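Local atomic coordinates of lipocalin allergen (Canis lupus familiaris, PDB entry 4ODD), a protein that probably binds small hydrophobic molecules inside a beta-barrel, as lipocalins generally do, and is an allergen of dog dander. Residues L18-S22 against F131-S135. Numbering follows the deposited sequence.
Sequences LYVSS and FKKLS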
# COMPACT_ATOMS: atom_id res chain seq x y z
N LEU A 18 -6.74 -5.13 -1.00
CA LEU A 18 -7.31 -6.35 -0.46
C LEU A 18 -6.96 -6.53 1.02
O LEU A 18 -7.85 -6.62 1.88
CB LEU A 18 -6.84 -7.56 -1.26
CG LEU A 18 -7.61 -7.82 -2.56
CD1 LEU A 18 -8.20 -6.55 -3.13
CD2 LEU A 18 -6.75 -8.54 -3.58
N TYR A 19 -5.67 -6.56 1.32
CA TYR A 19 -5.24 -6.72 2.71
C TYR A 19 -4.20 -5.68 3.08
O TYR A 19 -3.42 -5.24 2.24
CB TYR A 19 -4.64 -8.10 2.94
CG TYR A 19 -5.59 -9.26 2.78
CD1 TYR A 19 -6.18 -9.86 3.90
CD2 TYR A 19 -5.89 -9.78 1.53
CE1 TYR A 19 -7.04 -10.94 3.76
CE2 TYR A 19 -6.75 -10.85 1.39
CZ TYR A 19 -7.33 -11.42 2.51
OH TYR A 19 -8.18 -12.48 2.36
N VAL A 20 -4.21 -5.31 4.35
CA VAL A 20 -3.14 -4.51 4.94
C VAL A 20 -2.79 -5.10 6.30
O VAL A 20 -3.65 -5.65 6.99
CB VAL A 20 -3.55 -3.04 5.15
CG1 VAL A 20 -3.79 -2.36 3.84
CG2 VAL A 20 -4.78 -2.96 6.03
N SER A 21 -1.53 -4.97 6.68
CA SER A 21 -1.10 -5.32 8.02
C SER A 21 -0.14 -4.26 8.50
O SER A 21 0.38 -3.49 7.71
CB SER A 21 -0.45 -6.72 8.06
OG SER A 21 0.79 -6.77 7.36
N SER A 22 0.08 -4.23 9.81
CA SER A 22 0.97 -3.25 10.40
C SER A 22 1.43 -3.68 11.79
O SER A 22 0.75 -4.44 12.48
CB SER A 22 0.27 -1.89 10.49
OG SER A 22 1.15 -0.92 11.04
N PHE A 131 1.76 -12.79 0.69
CA PHE A 131 1.49 -11.64 1.53
C PHE A 131 1.77 -11.95 2.99
O PHE A 131 2.59 -11.29 3.62
CB PHE A 131 0.07 -11.13 1.35
CG PHE A 131 -0.31 -10.06 2.35
CD1 PHE A 131 0.23 -8.78 2.26
CD2 PHE A 131 -1.18 -10.34 3.39
CE1 PHE A 131 -0.12 -7.81 3.18
CE2 PHE A 131 -1.53 -9.37 4.31
CZ PHE A 131 -1.00 -8.10 4.21
N LYS A 132 1.09 -12.97 3.53
CA LYS A 132 1.26 -13.32 4.93
C LYS A 132 2.71 -13.66 5.26
O LYS A 132 3.24 -13.30 6.32
CB LYS A 132 0.32 -14.48 5.31
CG LYS A 132 -1.14 -14.16 5.07
CD LYS A 132 -2.07 -14.99 5.97
CE LYS A 132 -3.55 -14.66 5.73
NZ LYS A 132 -4.46 -15.26 6.76
N LYS A 133 3.36 -14.33 4.31
CA LYS A 133 4.78 -14.60 4.42
C LYS A 133 5.53 -13.30 4.66
O LYS A 133 6.22 -13.16 5.67
CB LYS A 133 5.28 -15.29 3.15
CG LYS A 133 6.75 -15.69 3.17
CD LYS A 133 7.14 -16.40 1.86
CE LYS A 133 8.65 -16.55 1.72
NZ LYS A 133 9.31 -15.25 1.42
N LEU A 134 5.39 -12.34 3.74
CA LEU A 134 6.04 -11.04 3.88
C LEU A 134 5.73 -10.42 5.22
O LEU A 134 6.63 -9.97 5.94
CB LEU A 134 5.62 -10.06 2.78
CG LEU A 134 6.13 -8.64 3.06
CD1 LEU A 134 7.51 -8.44 2.45
CD2 LEU A 134 5.16 -7.57 2.59
N SER A 135 4.45 -10.37 5.55
CA SER A 135 4.01 -9.77 6.79
C SER A 135 4.79 -10.41 7.94
O SER A 135 5.35 -9.72 8.80
CB SER A 135 2.50 -9.92 6.96
OG SER A 135 2.07 -9.26 8.12
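Phe131 packs the far end of its ring, CE2 and CZ, against CB of Tyr19. CE2 of Phe131 lies 3.6 Å from CB of Tyr19. Phe131 CZ comes to 4.1 Å from Val20 C, which meets the rim of the ring close to the ring plane. CB of Val20 points away from the helix, and Val20 meets Phe131 through its backbone. Phe131 CG stands anti to the backbone N (chi1 172°), and this directs the ring toward the strand. CB of Tyr19 points toward the helix, while the end of the side chain turns off. The two aromatic rings lie obliquely, with centroids 6.0 Å apart and planes at 36°.

One turn further along the helix, Ser135 meets Ser21. Ser21 OG and Ser135 OG are 2.9 Å apart and form a hydrogen bond; the direction of the proton is not settled. Ser21 OG also lies 3.9 Å from CZ of Phe131, so the polar pair borders the aromatic ring. The axes of segments 18-22 and 131-135 run in nearly the same direction, at 11°, and approach to 9.8 Å. Tyr19 and Ser21 therefore match Phe131 and Ser135 in order.

Ala114 of strand 110-118 and Ile145 of strand 145-147 touch both Ser21 and Phe131. Ile140 touches both serines. Leu18 and Tyr19 form a classic beta bulge opposite Leu116. Packing of a helix against the outside of an antiparallel barrel, after its last long strand, is characteristic of the lipocalin fold.

The contact is mostly apolar and buried. Each buried serine hydroxyl has the other as a hydrogen-bonding partner, and their bond ties the helix to the strand beside the Phe131 ring.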